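PDB 3OAJ: putative ring-cleaving dioxygenase MhqO from Bacillus subtilis subsp. subtilis, which probably cleaves aromatic rings as an iron-dependent extradiol dioxygenase of the vicinal oxygen chelate superfamily and may help to degrade aromatic compounds. Local coordinates for residues F257-H260 and L264-I267; G8-T13 and N250-I255; N173-E178 and L230-Y235. One frame throughout, in Å; residues are numbered along the deposited sequence.

Interaction 1: F257-H260 and L264-I267; sequences FREH and LFEI. With ZN (zinc ion), chain C.
Phe257 and Phe265 form an antiparallel hydrogen-bonded pair, with both backbone bonds, Phe257 N to Phe265 O and Phe265 N to Phe257 O, at 2.9 Å. One step on, Arg258 and Leu264 make a non-hydrogen-bonded pair whose CA atoms close to 4.3 Å. This is the beta hairpin of strands 253-258 and 264-269, part of the paired beta-alpha-beta-beta-beta modules of the vicinal oxygen chelate fold. On the face turned to helix 164-174, the Phe265 ring presents an edge, in offset fashion, to the face of the Phe257 ring, the planes at 79° and CD2 of Phe265 3.7 Å from CZ of Phe257. The Phe257 torsion, CG lodged between the backbone N and the carbonyl carbon (chi1 66°), brings its ring across to the neighbouring strand. CB of Phe265 then lies over that ring in a CH-pi contact, while CD1 of Ile267 meets its edge near CE1.

Glu259, just past the strand, lays CG over the centre of the Phe265 ring, 4.0 Å from the centroid. Its chain bends at chi2, and the buried carboxylate is gripped by Thr167 OG1 and by the backbone N atoms of Gly261 and Ile263, the latter two closing the turn of the hairpin. On the other face, Arg258 bends at chi3 and brings its guanidinium to Leu264, one flat side over CB, with NH2 of Arg258 3.7 Å from that carbon. NH1 is hydrogen-bonded to Glu262 O. Glu266, CG anti to N (chi1 170°) and extended beyond it, reaches the metal site shared with His11 and His218, where its OE1 lies 1.8 Å from the zinc ion.

Interaction 2: G8-T13 and N250-I255; sequences GIHHIT and NYFNAI. With ZN (zinc ion), chain C; SO4 (sulfate ion), chain D.
Phe252 reaches from CB to CZ past two consecutive histidines, His10 and His11. Its CB lies 4.1 Å from NE2 of His10. Next, CG and CD2 both face CE1 of His10, CD2 at 3.9 Å, in an edge-to-face pair that sets the histidine edge toward the phenylalanine face. Farther out, CE1 and CZ of Phe252 each come 3.6 Å from CE1 of His11; these two rings meet obliquely, planes 40° apart. CG of Phe252 sits between its backbone N and carbonyl carbon (chi1 51°), which turns the ring toward the two histidines and a sulfate ion, probably from the crystallisation liquor, whose O4 meets the ring edge.

The two histidines lie at a classic beta bulge opposite Ala220, where strands 9-16 and 215-223 join the two modules of the vicinal oxygen chelate fold around the metal. The bulge lets both rings come to the same side. ND1 of His11 donates to ND1 of His10 at 2.8 Å, a straight bond in the His11 ring plane but 25° out of that of His10, which with the metal bond helps fix the His11 ring. NE2 of His11 binds the zinc ion at 2.1 Å, in what is predicted to be the iron site, with His218 and Glu266 as the other protein ligands. A water bridges NE2 of His10 to Tyr251 O. The sulfate supplies O3 and O4 to the zinc; Thr13 OG1 donates to O3 at 2.7 Å.

Interaction 3: N173-E178 and L230-Y235; sequences NIMGLE and LDWQRY
Trp232 and Tyr235, one helical turn apart on helix 226-238, reach across to Ile174 and Met175 of segment 173-178. The backbones stay well apart, the nearest CA atoms, of Ile174 and Tyr235, being 8.9 Å from each other, and no hydrogen bond crosses.

From the start of segment 230-235, Leu230 O accepts the backbone bond of Arg234 N, and Asp231 O that of Tyr235 N, so the residues run as regular helix. Trp232 follows, its CG anti to the carbonyl carbon (chi1 -88°), and the indole extends so that the far rim of the six-membered ring arrives at Met175. There CG of Met175 meets that edge near the ring plane, 3.8 Å from both CH2 and CZ3 of Trp232; CB of Met175 follows at 4.1 Å from CH2. The Met175 chain crosses the indole at about a right angle, and beyond it the side chain packs on Trp221 and Phe265 of the sheet. Lys4 makes a cation-pi contact with Trp232, adding the N-terminal segment to the junction.

At Tyr235, CG lies anti to N (chi1 -167°) and the ring points to the other segment. Its CE2 comes 3.9 Å from CG2 of Ile174, an oblique contact nearer the surface, while His239 stacks on the same tyrosine ring. Side-chain packing between helix 226-238 and segment 173-178 in this way fits the outer helical layer of the vicinal oxygen chelate fold, where helices cover the backs of the curved sheets that hold the metal site.

How the interactions relate
Along the chain, interaction 3 is nested within the loop closed by interaction 2, and interaction 1 follows both. Interactions 1 and 2 share strand 253-258 and the zinc ion, their centres about 12 Å apart; one supplies Glu266 to the metal and the other His11, from the second and first modules respectively. Interaction 3, its centre about 12 Å from that of interaction 1 and 15 Å from that of interaction 2, lies on the outer side of the sheet. Packing of Met175 on Phe265 and of Trp232 on Ile267 links segment 173-178 and helix 226-238 to the hairpin. The three thus run from the helical layer through the sheet to the metal.

Interaction 1: F257-H260 and L264-I267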
# COMPACT_ATOMS: atom_id res chain seq x y z
N PHE A 257 -8.94 -7.55 -10.24
CA PHE A 257 -9.10 -7.42 -11.69
C PHE A 257 -7.93 -6.66 -12.27
O PHE A 257 -7.51 -5.64 -11.70
CB PHE A 257 -10.44 -6.76 -12.07
CG PHE A 257 -10.60 -5.32 -11.64
CD1 PHE A 257 -10.92 -4.99 -10.33
CD2 PHE A 257 -10.51 -4.28 -12.59
CE1 PHE A 257 -11.11 -3.65 -9.94
CE2 PHE A 257 -10.70 -2.95 -12.22
CZ PHE A 257 -11.00 -2.64 -10.90
N ARG A 258 -7.40 -7.17 -13.38
CA ARG A 258 -6.34 -6.45 -14.08
C ARG A 258 -6.97 -5.44 -15.00
O ARG A 258 -7.86 -5.76 -15.80
CB ARG A 258 -5.43 -7.40 -14.87
CG ARG A 258 -4.12 -6.70 -15.24
CD ARG A 258 -3.02 -7.64 -15.56
NE ARG A 258 -2.63 -8.49 -14.44
CZ ARG A 258 -1.66 -8.23 -13.58
NH1 ARG A 258 -0.96 -7.08 -13.65
NH2 ARG A 258 -1.37 -9.12 -12.63
N GLU A 259 -6.55 -4.18 -14.87
CA GLU A 259 -7.16 -3.15 -15.69
C GLU A 259 -6.45 -3.05 -17.04
O GLU A 259 -5.48 -3.79 -17.29
CB GLU A 259 -7.33 -1.84 -14.92
CG GLU A 259 -6.05 -1.18 -14.40
CD GLU A 259 -5.33 -0.39 -15.47
OE1 GLU A 259 -4.12 -0.62 -15.64
OE2 GLU A 259 -5.98 0.42 -16.17
N HIS A 260 -6.95 -2.19 -17.94
CA HIS A 260 -6.48 -2.23 -19.32
C HIS A 260 -5.06 -1.72 -19.51
O HIS A 260 -4.39 -2.08 -20.48
CB HIS A 260 -7.44 -1.50 -20.27
CG HIS A 260 -8.86 -1.98 -20.19
ND1 HIS A 260 -9.19 -3.32 -20.11
CD2 HIS A 260 -10.03 -1.31 -20.17
CE1 HIS A 260 -10.51 -3.45 -20.06
NE2 HIS A 260 -11.04 -2.24 -20.10
N LEU A 264 -2.61 -4.40 -11.79
CA LEU A 264 -3.52 -5.25 -11.04
C LEU A 264 -4.21 -4.45 -9.94
O LEU A 264 -3.54 -3.89 -9.06
CB LEU A 264 -2.77 -6.46 -10.47
CG LEU A 264 -3.65 -7.46 -9.70
CD1 LEU A 264 -4.76 -8.01 -10.59
CD2 LEU A 264 -2.80 -8.61 -9.12
N PHE A 265 -5.54 -4.37 -10.03
CA PHE A 265 -6.34 -3.67 -9.04
C PHE A 265 -7.05 -4.69 -8.15
O PHE A 265 -7.29 -5.85 -8.54
CB PHE A 265 -7.43 -2.84 -9.74
CG PHE A 265 -6.99 -1.44 -10.18
CD1 PHE A 265 -5.64 -1.08 -10.28
CD2 PHE A 265 -7.95 -0.51 -10.55
CE1 PHE A 265 -5.27 0.18 -10.70
CE2 PHE A 265 -7.59 0.79 -10.97
CZ PHE A 265 -6.24 1.12 -11.05
N GLU A 266 -7.44 -4.24 -6.97
CA GLU A 266 -8.17 -5.08 -6.04
C GLU A 266 -9.25 -4.20 -5.41
O GLU A 266 -9.05 -3.00 -5.29
CB GLU A 266 -7.21 -5.61 -4.97
CG GLU A 266 -7.87 -6.32 -3.76
CD GLU A 266 -6.87 -6.75 -2.72
OE1 GLU A 266 -5.65 -6.51 -2.89
OE2 GLU A 266 -7.30 -7.31 -1.69
N ILE A 267 -10.39 -4.79 -5.08
CA ILE A 267 -11.34 -4.13 -4.17
C ILE A 267 -11.33 -4.96 -2.89
O ILE A 267 -11.59 -6.16 -2.92
CB ILE A 267 -12.78 -4.05 -4.74
CG1 ILE A 267 -12.79 -3.50 -6.19
CG2 ILE A 267 -13.73 -3.29 -3.76
CD1 ILE A 267 -12.30 -2.10 -6.34
ZN ZN C . -4.36 -6.93 -1.73

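Interaction 2: G8-T13 and N250-I255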
# COMPACT_ATOMS: atom_id res chain seq x y z
N GLY A 8 -11.12 5.41 -1.60
CA GLY A 8 -9.67 5.55 -1.81
C GLY A 8 -8.94 4.24 -1.66
O GLY A 8 -9.57 3.17 -1.62
N ILE A 9 -7.62 4.32 -1.53
CA ILE A 9 -6.80 3.13 -1.36
C ILE A 9 -7.13 2.44 -0.01
O ILE A 9 -7.29 3.10 1.04
CB ILE A 9 -5.31 3.52 -1.39
CG1 ILE A 9 -4.92 4.11 -2.76
CG2 ILE A 9 -4.41 2.32 -1.00
CD1 ILE A 9 -3.57 4.85 -2.75
N HIS A 10 -7.25 1.11 -0.08
CA HIS A 10 -7.34 0.25 1.09
C HIS A 10 -5.93 -0.14 1.52
O HIS A 10 -5.53 0.13 2.64
CB HIS A 10 -8.21 -0.99 0.77
CG HIS A 10 -8.48 -1.87 1.94
ND1 HIS A 10 -7.54 -2.75 2.45
CD2 HIS A 10 -9.59 -2.05 2.70
CE1 HIS A 10 -8.05 -3.39 3.48
NE2 HIS A 10 -9.30 -3.01 3.64
N HIS A 11 -5.19 -0.79 0.63
CA HIS A 11 -3.79 -1.14 0.91
C HIS A 11 -3.05 -1.27 -0.41
O HIS A 11 -3.67 -1.28 -1.47
CB HIS A 11 -3.67 -2.46 1.70
CG HIS A 11 -4.19 -3.67 0.98
ND1 HIS A 11 -5.51 -4.07 1.05
CD2 HIS A 11 -3.56 -4.59 0.21
CE1 HIS A 11 -5.66 -5.19 0.35
NE2 HIS A 11 -4.50 -5.52 -0.17
N ILE A 12 -1.73 -1.31 -0.33
CA ILE A 12 -0.87 -1.60 -1.45
C ILE A 12 0.02 -2.76 -1.03
O ILE A 12 0.47 -2.85 0.11
CB ILE A 12 -0.02 -0.34 -1.79
CG1 ILE A 12 -0.91 0.74 -2.42
CG2 ILE A 12 1.15 -0.66 -2.71
CD1 ILE A 12 -0.30 2.14 -2.43
N THR A 13 0.32 -3.63 -1.98
CA THR A 13 1.07 -4.84 -1.70
C THR A 13 2.27 -4.94 -2.62
O THR A 13 2.16 -4.77 -3.84
CB THR A 13 0.17 -6.09 -1.82
OG1 THR A 13 -0.83 -6.00 -0.81
CG2 THR A 13 0.97 -7.42 -1.70
N ASN A 250 -9.19 -12.99 5.66
CA ASN A 250 -9.25 -12.94 7.12
C ASN A 250 -9.47 -11.53 7.65
O ASN A 250 -10.38 -11.30 8.43
CB ASN A 250 -8.01 -13.59 7.77
CG ASN A 250 -8.22 -13.98 9.23
OD1 ASN A 250 -9.25 -13.70 9.83
ND2 ASN A 250 -7.22 -14.64 9.81
N TYR A 251 -8.64 -10.58 7.22
CA TYR A 251 -8.72 -9.20 7.74
C TYR A 251 -9.54 -8.30 6.82
O TYR A 251 -9.79 -7.14 7.13
CB TYR A 251 -7.30 -8.68 8.01
CG TYR A 251 -6.53 -9.75 8.74
CD1 TYR A 251 -5.53 -10.49 8.11
CD2 TYR A 251 -6.90 -10.12 10.04
CE1 TYR A 251 -4.88 -11.54 8.78
CE2 TYR A 251 -6.27 -11.16 10.70
CZ TYR A 251 -5.26 -11.86 10.07
OH TYR A 251 -4.65 -12.88 10.75
N PHE A 252 -9.96 -8.87 5.70
CA PHE A 252 -10.82 -8.23 4.69
C PHE A 252 -11.14 -9.32 3.66
O PHE A 252 -10.44 -10.33 3.61
CB PHE A 252 -10.12 -7.03 4.01
CG PHE A 252 -8.75 -7.34 3.47
CD1 PHE A 252 -8.58 -7.84 2.18
CD2 PHE A 252 -7.62 -7.16 4.27
CE1 PHE A 252 -7.32 -8.13 1.68
CE2 PHE A 252 -6.35 -7.47 3.77
CZ PHE A 252 -6.19 -7.98 2.49
N ASN A 253 -12.20 -9.11 2.87
CA ASN A 253 -12.48 -9.92 1.68
C ASN A 253 -11.96 -9.14 0.47
O ASN A 253 -11.93 -7.91 0.48
CB ASN A 253 -13.98 -10.20 1.56
CG ASN A 253 -14.49 -11.12 2.66
OD1 ASN A 253 -13.78 -12.01 3.12
ND2 ASN A 253 -15.72 -10.88 3.11
N ALA A 254 -11.51 -9.88 -0.54
CA ALA A 254 -10.85 -9.33 -1.72
C ALA A 254 -11.43 -9.84 -3.03
O ALA A 254 -11.78 -11.00 -3.14
CB ALA A 254 -9.37 -9.67 -1.68
N ILE A 255 -11.54 -8.94 -4.02
CA ILE A 255 -11.68 -9.31 -5.43
C ILE A 255 -10.58 -8.60 -6.20
O ILE A 255 -10.14 -7.51 -5.81
CB ILE A 255 -13.06 -8.97 -6.02
CG1 ILE A 255 -13.38 -7.46 -5.89
CG2 ILE A 255 -14.14 -9.79 -5.31
CD1 ILE A 255 -14.71 -7.04 -6.53
ZN ZN C . -4.36 -6.93 -1.73
S SO4 D . -3.63 -9.08 -0.72
O1 SO4 D . -3.57 -9.79 -2.00
O2 SO4 D . -3.33 -9.93 0.41
O3 SO4 D . -2.74 -7.92 -0.71
O4 SO4 D . -5.02 -8.65 -0.54
O HOH W 1 -9.35 -4.35 6.47

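Interaction 3: N173-E178 and L230-Y235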
# COMPACT_ATOMS: atom_id res chain seq x y z
N ASN A 173 -14.64 7.53 -14.53
CA ASN A 173 -16.00 7.28 -15.00
C ASN A 173 -16.62 5.99 -14.50
O ASN A 173 -17.84 5.85 -14.50
CB ASN A 173 -16.05 7.41 -16.53
CG ASN A 173 -15.51 8.75 -17.00
OD1 ASN A 173 -15.89 9.80 -16.46
ND2 ASN A 173 -14.62 8.72 -17.98
N ILE A 174 -15.78 5.05 -14.04
CA ILE A 174 -16.26 3.82 -13.43
C ILE A 174 -16.08 3.84 -11.92
O ILE A 174 -16.96 3.44 -11.16
CB ILE A 174 -15.58 2.57 -14.04
CG1 ILE A 174 -16.08 2.37 -15.48
CG2 ILE A 174 -15.83 1.31 -13.17
CD1 ILE A 174 -15.80 1.01 -16.05
N MET A 175 -14.91 4.30 -11.48
CA MET A 175 -14.58 4.24 -10.07
C MET A 175 -14.95 5.49 -9.29
O MET A 175 -14.80 5.52 -8.07
CB MET A 175 -13.11 3.87 -9.87
CG MET A 175 -12.84 2.43 -10.27
SD MET A 175 -11.08 2.04 -10.29
CE MET A 175 -10.66 2.12 -8.54
N GLY A 176 -15.41 6.52 -10.00
CA GLY A 176 -15.96 7.70 -9.34
C GLY A 176 -14.98 8.70 -8.74
O GLY A 176 -15.38 9.56 -7.95
N LEU A 177 -13.71 8.61 -9.10
CA LEU A 177 -12.75 9.62 -8.66
C LEU A 177 -12.97 10.92 -9.44
O LEU A 177 -13.36 10.91 -10.60
CB LEU A 177 -11.29 9.15 -8.79
CG LEU A 177 -10.81 8.11 -7.78
CD1 LEU A 177 -11.24 6.69 -8.12
CD2 LEU A 177 -9.29 8.17 -7.64
N GLU A 178 -12.74 12.04 -8.77
CA GLU A 178 -12.88 13.35 -9.40
C GLU A 178 -11.57 13.76 -10.08
O GLU A 178 -10.50 13.68 -9.48
CB GLU A 178 -13.26 14.37 -8.32
CG GLU A 178 -13.63 15.76 -8.83
CD GLU A 178 -14.10 16.66 -7.70
OE1 GLU A 178 -14.81 16.16 -6.78
OE2 GLU A 178 -13.77 17.86 -7.72
N LEU A 230 -19.64 -6.90 -3.34
CA LEU A 230 -20.38 -7.75 -4.29
C LEU A 230 -20.95 -6.91 -5.42
O LEU A 230 -20.95 -7.33 -6.58
CB LEU A 230 -21.48 -8.55 -3.58
CG LEU A 230 -21.01 -9.49 -2.45
CD1 LEU A 230 -22.19 -10.01 -1.63
CD2 LEU A 230 -20.16 -10.65 -3.00
N ASP A 231 -21.42 -5.71 -5.10
CA ASP A 231 -21.91 -4.78 -6.12
C ASP A 231 -20.76 -4.42 -7.07
O ASP A 231 -20.95 -4.39 -8.28
CB ASP A 231 -22.48 -3.50 -5.47
CG ASP A 231 -23.78 -3.74 -4.68
OD1 ASP A 231 -24.40 -4.81 -4.82
OD2 ASP A 231 -24.18 -2.83 -3.93
N TRP A 232 -19.57 -4.16 -6.51
CA TRP A 232 -18.39 -3.88 -7.33
C TRP A 232 -18.10 -5.06 -8.25
O TRP A 232 -17.79 -4.86 -9.42
CB TRP A 232 -17.17 -3.65 -6.46
CG TRP A 232 -16.93 -2.25 -5.99
CD1 TRP A 232 -17.18 -1.76 -4.74
CD2 TRP A 232 -16.37 -1.18 -6.74
NE1 TRP A 232 -16.80 -0.44 -4.67
CE2 TRP A 232 -16.30 -0.06 -5.89
CE3 TRP A 232 -15.89 -1.06 -8.06
CZ2 TRP A 232 -15.78 1.18 -6.30
CZ3 TRP A 232 -15.39 0.17 -8.48
CH2 TRP A 232 -15.33 1.27 -7.60
N GLN A 233 -18.17 -6.28 -7.74
CA GLN A 233 -17.85 -7.44 -8.58
C GLN A 233 -18.76 -7.53 -9.81
O GLN A 233 -18.29 -7.79 -10.95
CB GLN A 233 -17.94 -8.74 -7.79
CG GLN A 233 -17.52 -9.99 -8.54
CD GLN A 233 -17.87 -11.22 -7.74
OE1 GLN A 233 -19.04 -11.53 -7.53
NE2 GLN A 233 -16.85 -11.91 -7.25
N ARG A 234 -20.06 -7.35 -9.56
CA ARG A 234 -21.06 -7.39 -10.61
C ARG A 234 -20.84 -6.27 -11.63
O ARG A 234 -20.87 -6.51 -12.85
CB ARG A 234 -22.48 -7.32 -10.03
CG ARG A 234 -22.83 -8.52 -9.12
CD ARG A 234 -24.32 -8.62 -8.74
NE ARG A 234 -24.90 -7.35 -8.32
CZ ARG A 234 -24.97 -6.91 -7.07
NH1 ARG A 234 -24.51 -7.65 -6.05
NH2 ARG A 234 -25.52 -5.72 -6.84
N TYR A 235 -20.56 -5.07 -11.13
CA TYR A 235 -20.37 -3.91 -12.00
C TYR A 235 -19.09 -4.02 -12.85
O TYR A 235 -19.13 -3.82 -14.06
CB TYR A 235 -20.37 -2.59 -11.22
CG TYR A 235 -20.49 -1.41 -12.17
CD1 TYR A 235 -21.74 -0.87 -12.49
CD2 TYR A 235 -19.37 -0.89 -12.82
CE1 TYR A 235 -21.86 0.19 -13.39
CE2 TYR A 235 -19.48 0.16 -13.72
CZ TYR A 235 -20.72 0.69 -14.00
OH TYR A 235 -20.82 1.73 -14.91